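Local coordinates for phosphatidylinositol transfer protein SFH5 (PDB 6W32) that binds and transfers phosphatidylinositol between membranes, regulates PtdIns(4,5)P2 homeostasis at the plasma membrane, and binds heme b, at residues F154-I159 against T203-F208; K261-Y265 against N276-Q280. All coordinates share one frame; numbering follows the deposited sequence.

Interaction 1 (F154-I159 against T203-F208); sequences FVRYRI and TVIGIF. With HEM (protoporphyrin IX containing Fe), chain D.
The propionate end of the heme pocket lies where Arg158 of helix 151-166 meets Val204 and Phe208 of helix 195-211. The two short segments cross at -42°, with their axes 10.4 Å apart. Arg158 is an experimentally established heme-binding residue. Arg158 NE donates to heme O2A at 3.0 Å, and more weakly to heme O1A. NH2 donates to the same O2A, so two N-H groups grip that oxygen. The chain of Arg158 leaves with CG anti to the backbone N and then bends at chi2 (91°), which turns NE to the carboxylate. Phe208 CZ lies over one face of the guanidinium, and the two planes stand 77° apart. One face of the Phe208 ring is covered near its rim by Val204 CG1. Val204 CG1 also lies 3.4 Å from heme CBA.

Both helices belong to the CRAL-TRIO (Sec14-like) fold, and the heme probably occupies the cavity that holds lipid in Sec14 relatives. Tyr138 and Lys219 also hydrogen-bond the heme. Beside the pocket the contact is purely apolar. Val155 CG1 meets Ile207 CD1 tip to tip at 3.7 Å. Val155 CG2 touches both Thr203 CG2 and Val204 CG2. Ile159 CD1 touches Ile207 CG2 at 3.7 Å and also reaches Phe208 CE1. Trp95 of helix 82-98 packs on both Ile159 and Ile207.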
ATOM      1  N   PHE A 154       3.591 -14.065  -7.199  1.00 55.79           N
ATOM      2  CA  PHE A 154       2.427 -13.192  -7.057  1.00 54.83           C
ATOM      3  C   PHE A 154       2.693 -12.094  -6.033  1.00 53.39           C
ATOM      4  O   PHE A 154       2.650 -10.903  -6.360  1.00 52.19           O
ATOM      5  CB  PHE A 154       1.199 -13.998  -6.653  1.00 52.67           C
ATOM      6  CG  PHE A 154      -0.064 -13.211  -6.669  1.00 56.03           C
ATOM      7  CD1 PHE A 154      -0.896 -13.238  -7.773  1.00 61.65           C
ATOM      8  CD2 PHE A 154      -0.442 -12.454  -5.572  1.00 60.21           C
ATOM      9  CE1 PHE A 154      -2.083 -12.515  -7.786  1.00 58.58           C
ATOM     10  CE2 PHE A 154      -1.606 -11.729  -5.577  1.00 50.55           C
ATOM     11  CZ  PHE A 154      -2.424 -11.755  -6.693  1.00 56.87           C
ATOM     12  N   VAL A 155       2.988 -12.483  -4.783  1.00 50.77           N
ATOM     13  CA  VAL A 155       3.228 -11.505  -3.728  1.00 41.76           C
ATOM     14  C   VAL A 155       4.239 -10.470  -4.170  1.00 42.32           C
ATOM     15  O   VAL A 155       4.172  -9.307  -3.776  1.00 44.76           O
ATOM     16  CB  VAL A 155       3.679 -12.194  -2.437  1.00 40.65           C
ATOM     17  CG1 VAL A 155       4.072 -11.158  -1.415  1.00 41.30           C
ATOM     18  CG2 VAL A 155       2.584 -13.043  -1.890  1.00 42.87           C
ATOM     19  N   ARG A 156       5.202 -10.864  -4.987  1.00 52.84           N
ATOM     20  CA  ARG A 156       6.154  -9.857  -5.438  1.00 49.44           C
ATOM     21  C   ARG A 156       5.505  -8.926  -6.452  1.00 51.01           C
ATOM     22  O   ARG A 156       5.735  -7.711  -6.419  1.00 52.36           O
ATOM     23  CB  ARG A 156       7.398 -10.518  -5.994  1.00 47.71           C
ATOM     24  CG  ARG A 156       8.298 -11.117  -4.960  1.00 44.29           C
ATOM     25  CD  ARG A 156       9.757 -11.183  -5.515  1.00 49.11           C
ATOM     26  NE  ARG A 156      10.542  -9.983  -5.232  1.00 39.59           N
ATOM     27  CZ  ARG A 156      11.144  -9.794  -4.065  1.00 44.40           C
ATOM     28  NH1 ARG A 156      11.840  -8.680  -3.833  1.00 39.32           N
ATOM     29  NH2 ARG A 156      11.032 -10.743  -3.123  1.00 40.88           N
ATOM     30  N   TYR A 157       4.647  -9.467  -7.322  1.00 50.09           N
ATOM     31  CA  TYR A 157       3.880  -8.622  -8.232  1.00 49.68           C
ATOM     32  C   TYR A 157       3.105  -7.556  -7.461  1.00 56.78           C
ATOM     33  O   TYR A 157       3.272  -6.354  -7.711  1.00 57.94           O
ATOM     34  CB  TYR A 157       2.915  -9.470  -9.061  1.00 51.19           C
ATOM     35  CG  TYR A 157       1.827  -8.630  -9.618  1.00 51.37           C
ATOM     36  CD1 TYR A 157       2.094  -7.701 -10.612  1.00 55.43           C
ATOM     37  CD2 TYR A 157       0.541  -8.703  -9.114  1.00 58.41           C
ATOM     38  CE1 TYR A 157       1.092  -6.888 -11.112  1.00 59.41           C
ATOM     39  CE2 TYR A 157      -0.472  -7.883  -9.599  1.00 57.96           C
ATOM     40  CZ  TYR A 157      -0.185  -6.985 -10.593  1.00 57.50           C
ATOM     41  OH  TYR A 157      -1.185  -6.190 -11.073  1.00 63.92           O
ATOM     42  N   ARG A 158       2.267  -7.993  -6.489  1.00 55.70           N
ATOM     43  CA  ARG A 158       1.333  -7.113  -5.783  1.00 47.51           C
ATOM     44  C   ARG A 158       2.040  -6.093  -4.896  1.00 50.03           C
ATOM     45  O   ARG A 158       1.654  -4.917  -4.868  1.00 55.59           O
ATOM     46  CB  ARG A 158       0.373  -7.930  -4.932  1.00 44.32           C
ATOM     47  CG  ARG A 158      -0.602  -7.039  -4.159  1.00 48.39           C
ATOM     48  CD  ARG A 158      -1.940  -6.733  -4.892  1.00 44.17           C
ATOM     49  NE  ARG A 158      -2.781  -5.906  -4.031  1.00 46.17           N
ATOM     50  CZ  ARG A 158      -2.663  -4.585  -3.970  1.00 46.84           C
ATOM     51  NH1 ARG A 158      -1.775  -3.995  -4.753  1.00 46.50           N
ATOM     52  NH2 ARG A 158      -3.406  -3.857  -3.145  1.00 42.43           N
ATOM     53  N   ILE A 159       3.035  -6.513  -4.118  1.00 48.16           N
ATOM     54  CA  ILE A 159       3.820  -5.493  -3.430  1.00 47.75           C
ATOM     55  C   ILE A 159       4.328  -4.468  -4.427  1.00 44.75           C
ATOM     56  O   ILE A 159       4.521  -3.299  -4.087  1.00 44.99           O
ATOM     57  CB  ILE A 159       4.987  -6.123  -2.642  1.00 45.28           C
ATOM     58  CG1 ILE A 159       4.486  -7.269  -1.767  1.00 47.61           C
ATOM     59  CG2 ILE A 159       5.609  -5.083  -1.761  1.00 45.54           C
ATOM     60  CD1 ILE A 159       3.339  -6.904  -0.830  1.00 38.06           C
ATOM     61  N   THR A 203      -1.204 -14.232   2.592  1.00 47.15           N
ATOM     62  CA  THR A 203       0.202 -13.833   2.558  1.00 48.25           C
ATOM     63  C   THR A 203       0.336 -12.339   2.350  1.00 43.55           C
ATOM     64  O   THR A 203       0.947 -11.637   3.162  1.00 47.10           O
ATOM     65  CB  THR A 203       0.944 -14.579   1.449  1.00 47.96           C
ATOM     66  OG1 THR A 203       0.740 -15.990   1.597  1.00 47.70           O
ATOM     67  CG2 THR A 203       2.411 -14.273   1.523  1.00 39.84           C
ATOM     68  N   VAL A 204      -0.214 -11.833   1.246  1.00 45.51           N
ATOM     69  CA  VAL A 204      -0.206 -10.388   1.020  1.00 44.32           C
ATOM     70  C   VAL A 204      -0.806  -9.664   2.217  1.00 44.09           C
ATOM     71  O   VAL A 204      -0.203  -8.716   2.739  1.00 42.62           O
ATOM     72  CB  VAL A 204      -0.940 -10.044  -0.287  1.00 41.26           C
ATOM     73  CG1 VAL A 204      -1.011  -8.559  -0.476  1.00 37.77           C
ATOM     74  CG2 VAL A 204      -0.211 -10.681  -1.445  1.00 42.31           C
ATOM     75  N   ILE A 205      -1.973 -10.130   2.708  1.00 38.14           N
ATOM     76  CA  ILE A 205      -2.618  -9.454   3.841  1.00 40.14           C
ATOM     77  C   ILE A 205      -1.647  -9.278   4.999  1.00 44.10           C
ATOM     78  O   ILE A 205      -1.544  -8.181   5.578  1.00 40.53           O
ATOM     79  CB  ILE A 205      -3.887 -10.194   4.299  1.00 41.64           C
ATOM     80  CG1 ILE A 205      -5.029  -9.935   3.305  1.00 44.81           C
ATOM     81  CG2 ILE A 205      -4.346  -9.617   5.620  1.00 37.36           C
ATOM     82  CD1 ILE A 205      -6.128 -10.896   3.401  1.00 39.10           C
ATOM     83  N   GLY A 206      -0.910 -10.360   5.350  1.00 42.00           N
ATOM     84  CA  GLY A 206       0.055 -10.270   6.434  1.00 40.86           C
ATOM     85  C   GLY A 206       1.085  -9.182   6.204  1.00 42.54           C
ATOM     86  O   GLY A 206       1.520  -8.495   7.135  1.00 40.17           O
ATOM     87  N   ILE A 207       1.455  -8.966   4.959  1.00 41.40           N
ATOM     88  CA  ILE A 207       2.487  -7.987   4.703  1.00 43.46           C
ATOM     89  C   ILE A 207       1.943  -6.588   4.874  1.00 38.21           C
ATOM     90  O   ILE A 207       2.509  -5.781   5.614  1.00 40.99           O
ATOM     91  CB  ILE A 207       3.078  -8.223   3.314  1.00 45.90           C
ATOM     92  CG1 ILE A 207       4.005  -9.428   3.395  1.00 32.56           C
ATOM     93  CG2 ILE A 207       3.742  -6.965   2.813  1.00 47.84           C
ATOM     94  CD1 ILE A 207       4.293  -9.984   2.076  1.00 35.07           C
ATOM     95  N   PHE A 208       0.815  -6.296   4.219  1.00 48.53           N
ATOM     96  CA  PHE A 208       0.094  -5.028   4.424  1.00 45.80           C
ATOM     97  C   PHE A 208      -0.122  -4.739   5.905  1.00 37.41           C
ATOM     98  O   PHE A 208       0.206  -3.649   6.389  1.00 37.32           O
ATOM     99  CB  PHE A 208      -1.249  -5.054   3.692  1.00 37.74           C
ATOM    100  CG  PHE A 208      -1.137  -5.067   2.186  1.00 38.34           C
ATOM    101  CD1 PHE A 208       0.089  -4.883   1.550  1.00 45.85           C
ATOM    102  CD2 PHE A 208      -2.252  -5.278   1.408  1.00 38.44           C
ATOM    103  CE1 PHE A 208       0.172  -4.895   0.157  1.00 45.26           C
ATOM    104  CE2 PHE A 208      -2.171  -5.309   0.022  1.00 42.78           C
ATOM    105  CZ  PHE A 208      -0.967  -5.121  -0.606  1.00 41.04           C
TER
HETATM  106  CHA HEM D 301      -7.919  -9.699   0.139  1.00 52.04           C
HETATM  107  CHB HEM D 301      -7.535 -12.200  -3.936  1.00 50.11           C
HETATM  108  CHC HEM D 301     -12.271 -13.154  -3.755  1.00 48.15           C
HETATM  109  CHD HEM D 301     -12.741 -10.206   0.096  1.00 43.55           C
HETATM  110  C1A HEM D 301      -7.424 -10.295  -0.991  1.00 50.88           C
HETATM  111  C2A HEM D 301      -6.033 -10.295  -1.333  1.00 46.50           C
HETATM  112  C3A HEM D 301      -5.887 -11.022  -2.459  1.00 48.65           C
HETATM  113  C4A HEM D 301      -7.220 -11.460  -2.841  1.00 46.92           C
HETATM  114  CMA HEM D 301      -4.629 -11.360  -3.296  1.00 41.29           C
HETATM  115  CAA HEM D 301      -5.027  -9.614  -0.390  1.00 44.41           C
HETATM  116  CBA HEM D 301      -4.414  -8.301  -0.817  1.00 42.80           C
HETATM  117  CGA HEM D 301      -4.930  -7.666  -2.051  1.00 45.79           C
HETATM  118  O1A HEM D 301      -4.554  -8.260  -3.111  1.00 50.90           O
HETATM  119  O2A HEM D 301      -4.886  -6.395  -1.956  1.00 45.65           O
HETATM  120  C1B HEM D 301      -8.764 -12.724  -4.212  1.00 47.66           C
HETATM  121  C2B HEM D 301      -9.047 -13.622  -5.296  1.00 47.62           C
HETATM  122  C3B HEM D 301     -10.352 -13.897  -5.261  1.00 52.75           C
HETATM  123  C4B HEM D 301     -10.945 -13.175  -4.136  1.00 54.80           C
HETATM  124  CMB HEM D 301      -7.975 -14.119  -6.290  1.00 56.58           C
HETATM  125  CAB HEM D 301     -11.125 -14.799  -6.247  1.00 54.14           C
HETATM  126  CBB HEM D 301     -11.903 -15.781  -5.830  1.00 61.44           C
HETATM  127  C1C HEM D 301     -12.857 -12.448  -2.721  1.00 50.77           C
HETATM  128  C2C HEM D 301     -14.278 -12.409  -2.309  1.00 53.49           C
HETATM  129  C3C HEM D 301     -14.392 -11.590  -1.239  1.00 50.13           C
HETATM  130  C4C HEM D 301     -13.066 -11.074  -0.932  1.00 48.51           C
HETATM  131  CMC HEM D 301     -15.451 -13.164  -2.990  1.00 47.60           C
HETATM  132  CAC HEM D 301     -15.697 -11.228  -0.477  1.00 56.98           C
HETATM  133  CBC HEM D 301     -15.964  -9.960  -0.088  1.00 48.62           C
HETATM  134  C1D HEM D 301     -11.493  -9.831   0.510  1.00 47.15           C
HETATM  135  C2D HEM D 301     -11.167  -9.075   1.696  1.00 46.26           C
HETATM  136  C3D HEM D 301      -9.640  -8.961   1.691  1.00 44.33           C
HETATM  137  C4D HEM D 301      -9.222  -9.637   0.511  1.00 44.67           C
HETATM  138  CMD HEM D 301     -12.104  -8.493   2.757  1.00 44.31           C
HETATM  139  CAD HEM D 301      -8.677  -8.247   2.646  1.00 38.12           C
HETATM  140  CBD HEM D 301      -8.159  -7.010   1.904  1.00 37.27           C
HETATM  141  CGD HEM D 301      -7.297  -6.215   2.853  1.00 40.15           C
HETATM  142  O1D HEM D 301      -6.639  -5.226   2.387  1.00 40.94           O
HETATM  143  O2D HEM D 301      -7.069  -6.731   4.000  1.00 30.80           O
HETATM  144  NA  HEM D 301      -8.123 -11.021  -1.912  1.00 48.39           N
HETATM  145  NB  HEM D 301      -9.934 -12.474  -3.525  1.00 53.57           N
HETATM  146  NC  HEM D 301     -12.208 -11.644  -1.851  1.00 47.56           N
HETATM  147  ND  HEM D 301     -10.300 -10.162  -0.160  1.00 48.78           N
HETATM  148 FE   HEM D 301     -10.162 -11.239  -1.927  1.00 53.17          FE

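Interaction 2 (K261-Y265 against N276-Q280)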
ATOM      1  N   LYS A 261     -15.517   9.866  -6.528  1.00 59.63           N
ATOM      2  CA  LYS A 261     -16.266  10.795  -7.364  1.00 57.86           C
ATOM      3  C   LYS A 261     -15.832  10.703  -8.824  1.00 59.66           C
ATOM      4  O   LYS A 261     -16.688  10.617  -9.712  1.00 57.72           O
ATOM      5  CB  LYS A 261     -16.194  12.226  -6.804  1.00 59.21           C
ATOM      6  CG  LYS A 261     -14.938  13.045  -6.943  1.00 65.80           C
ATOM      7  CD  LYS A 261     -15.197  14.524  -6.451  1.00 67.01           C
ATOM      8  CE  LYS A 261     -16.155  14.571  -5.223  1.00 78.09           C
ATOM      9  NZ  LYS A 261     -17.000  15.833  -4.999  1.00 81.10           N
ATOM     10  N   ASP A 262     -14.526  10.590  -9.096  1.00 60.68           N
ATOM     11  CA  ASP A 262     -14.048  10.682 -10.476  1.00 60.77           C
ATOM     12  C   ASP A 262     -13.580   9.362 -11.093  1.00 53.70           C
ATOM     13  O   ASP A 262     -12.797   9.364 -12.043  1.00 55.92           O
ATOM     14  CB  ASP A 262     -12.940  11.718 -10.563  1.00 64.90           C
ATOM     15  CG  ASP A 262     -13.484  13.098 -10.462  1.00 67.10           C
ATOM     16  OD1 ASP A 262     -14.705  13.221 -10.690  1.00 66.89           O
ATOM     17  OD2 ASP A 262     -12.725  14.038 -10.139  1.00 72.23           O
ATOM     18  N   CYS A 263     -14.087   8.239 -10.616  1.00 50.86           N
ATOM     19  CA  CYS A 263     -13.806   6.975 -11.257  1.00 52.94           C
ATOM     20  C   CYS A 263     -14.588   6.875 -12.566  1.00 56.96           C
ATOM     21  O   CYS A 263     -15.481   7.676 -12.827  1.00 60.76           O
ATOM     22  CB  CYS A 263     -14.148   5.843 -10.305  1.00 54.22           C
ATOM     23  SG  CYS A 263     -15.851   5.498 -10.264  1.00 56.34           S
ATOM     24  N   PRO A 264     -14.269   5.924 -13.443  1.00 62.32           N
ATOM     25  CA  PRO A 264     -14.894   5.959 -14.769  1.00 60.13           C
ATOM     26  C   PRO A 264     -16.405   5.754 -14.683  1.00 59.07           C
ATOM     27  O   PRO A 264     -16.902   4.985 -13.856  1.00 58.10           O
ATOM     28  CB  PRO A 264     -14.192   4.824 -15.523  1.00 58.13           C
ATOM     29  CG  PRO A 264     -13.665   3.930 -14.480  1.00 53.59           C
ATOM     30  CD  PRO A 264     -13.315   4.801 -13.331  1.00 58.85           C
ATOM     31  N   TYR A 265     -17.144   6.482 -15.535  1.00 66.01           N
ATOM     32  CA  TYR A 265     -18.581   6.222 -15.656  1.00 65.13           C
ATOM     33  C   TYR A 265     -18.825   4.764 -15.991  1.00 63.60           C
ATOM     34  O   TYR A 265     -19.582   4.073 -15.303  1.00 65.58           O
ATOM     35  CB  TYR A 265     -19.226   7.103 -16.726  1.00 64.43           C
ATOM     36  CG  TYR A 265     -20.755   6.972 -16.804  1.00 76.68           C
ATOM     37  CD1 TYR A 265     -21.577   7.767 -16.002  1.00 76.57           C
ATOM     38  CD2 TYR A 265     -21.378   6.066 -17.681  1.00 77.32           C
ATOM     39  CE1 TYR A 265     -22.950   7.673 -16.059  1.00 75.42           C
ATOM     40  CE2 TYR A 265     -22.769   5.963 -17.742  1.00 78.13           C
ATOM     41  CZ  TYR A 265     -23.544   6.777 -16.923  1.00 84.67           C
ATOM     42  OH  TYR A 265     -24.927   6.723 -16.938  1.00101.56           O
ATOM     43  N   ASN A 276     -12.541   5.266 -19.733  1.00 72.42           N
ATOM     44  CA  ASN A 276     -12.792   4.158 -18.825  1.00 67.85           C
ATOM     45  C   ASN A 276     -11.544   3.896 -17.969  1.00 71.07           C
ATOM     46  O   ASN A 276     -10.536   4.606 -18.057  1.00 71.66           O
ATOM     47  CB  ASN A 276     -13.192   2.926 -19.629  1.00 67.04           C
ATOM     48  CG  ASN A 276     -12.069   2.453 -20.560  1.00 72.96           C
ATOM     49  OD1 ASN A 276     -11.059   3.153 -20.760  1.00 67.61           O
ATOM     50  ND2 ASN A 276     -12.230   1.251 -21.116  1.00 74.02           N
ATOM     51  N   LEU A 277     -11.597   2.834 -17.153  1.00 65.23           N
ATOM     52  CA  LEU A 277     -10.510   2.530 -16.232  1.00 59.87           C
ATOM     53  C   LEU A 277      -9.190   2.308 -16.959  1.00 68.09           C
ATOM     54  O   LEU A 277      -8.140   2.771 -16.494  1.00 67.57           O
ATOM     55  CB  LEU A 277     -10.862   1.298 -15.419  1.00 61.26           C
ATOM     56  CG  LEU A 277      -9.857   0.915 -14.347  1.00 55.18           C
ATOM     57  CD1 LEU A 277      -9.707   2.095 -13.396  1.00 52.18           C
ATOM     58  CD2 LEU A 277     -10.408  -0.307 -13.634  1.00 53.90           C
ATOM     59  N   THR A 278      -9.214   1.585 -18.093  1.00 72.38           N
ATOM     60  CA  THR A 278      -7.977   1.343 -18.848  1.00 64.51           C
ATOM     61  C   THR A 278      -7.359   2.643 -19.316  1.00 62.19           C
ATOM     62  O   THR A 278      -6.151   2.844 -19.204  1.00 67.42           O
ATOM     63  CB  THR A 278      -8.215   0.472 -20.082  1.00 68.17           C
ATOM     64  OG1 THR A 278      -8.950  -0.716 -19.754  1.00 73.48           O
ATOM     65  CG2 THR A 278      -6.871   0.085 -20.679  1.00 78.13           C
ATOM     66  N   LYS A 279      -8.167   3.539 -19.848  1.00 67.71           N
ATOM     67  CA  LYS A 279      -7.618   4.799 -20.305  1.00 68.41           C
ATOM     68  C   LYS A 279      -7.258   5.717 -19.153  1.00 66.91           C
ATOM     69  O   LYS A 279      -6.582   6.720 -19.381  1.00 69.27           O
ATOM     70  CB  LYS A 279      -8.598   5.509 -21.246  1.00 72.11           C
ATOM     71  CG  LYS A 279      -8.847   4.838 -22.610  1.00 79.68           C
ATOM     72  CD  LYS A 279      -8.156   5.577 -23.786  1.00 84.65           C
ATOM     73  CE  LYS A 279      -8.367   4.835 -25.137  1.00100.81           C
ATOM     74  NZ  LYS A 279      -7.764   5.458 -26.392  1.00 98.52           N
ATOM     75  N   GLN A 280      -7.683   5.408 -17.929  1.00 69.94           N
ATOM     76  CA  GLN A 280      -7.357   6.267 -16.794  1.00 67.23           C
ATOM     77  C   GLN A 280      -6.027   5.899 -16.145  1.00 59.95           C
ATOM     78  O   GLN A 280      -5.505   6.676 -15.342  1.00 55.12           O
ATOM     79  CB  GLN A 280      -8.489   6.215 -15.761  1.00 62.24           C
ATOM     80  CG  GLN A 280      -9.072   7.573 -15.398  1.00 58.45           C
ATOM     81  CD  GLN A 280     -10.203   7.473 -14.402  1.00 66.03           C
ATOM     82  OE1 GLN A 280     -10.981   6.524 -14.432  1.00 63.39           O
ATOM     83  NE2 GLN A 280     -10.292   8.449 -13.496  1.00 75.45           N
TER
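Pro264 packs its ring against the start of the short, weakly bonded helix 277-280, and this is the tight part of the contact. Pro264 CB lies 3.6 Å from Asn276 CA. Pro264 CG lies 3.6 Å from Leu277 N and also meets Leu277 CB. The ring therefore rests mostly on backbone at the turn into the helix. Gln280 comes in beside it from the next turn. Its side chain is extended beyond CG, with chi2 at 179°, and carries the amide across to the loop. There Gln280 NE2 donates to Asp262 O at 3.0 Å, with an N-H...O angle of 146°. The donor is tilted 20° from the carbonyl plane. This is the hydrogen bond that joins the two segments. The other end of the amide, OE1, sits against Pro264 CD.

Asn276 is the N-cap of helix 277-280. Asn276 OD1 accepts from Lys279 N at 3.1 Å, and the donor lies above the carbonyl plane. The loop 261-265 follows strand 247-250, an outermost strand of the CRAL-TRIO sheet. Leu277 is buried on the other sheet edge, against Ile119 and Thr121 of strand 118-122 and Trp135 of strand 132-136.

The solvent side is looser. Asp262 and Asn276 are both partly exposed there. The CB of Asn276 points away from 261-265, and its OD1 is spent on the cap within its own segment. The carboxylate of Asp262 leads away from helix 277-280. Its OD2 lies close to that of Asp123; two like charges so near would probably disfavour having both ionised.

Both segments of interaction 1 precede both segments of interaction 2 in the chain. Their centres are about 25 Å apart and their nearest atoms about 11 Å, so the two contacts do not meet. Both border the same five-stranded mixed sheet. Interaction 1 pairs helices 151-166 and 195-211 near the centre of the chain, at the heme. Interaction 2 lies further out, where the chain after strand 247-250 folds back to strands 118-122 and 132-136. Strand 132-136 is common ground: Arg158 touches Thr134 and Asn136, while Cys263 touches Trp135. Interaction 1 thus shapes the cofactor pocket, whereas interaction 2 is peripheral packing.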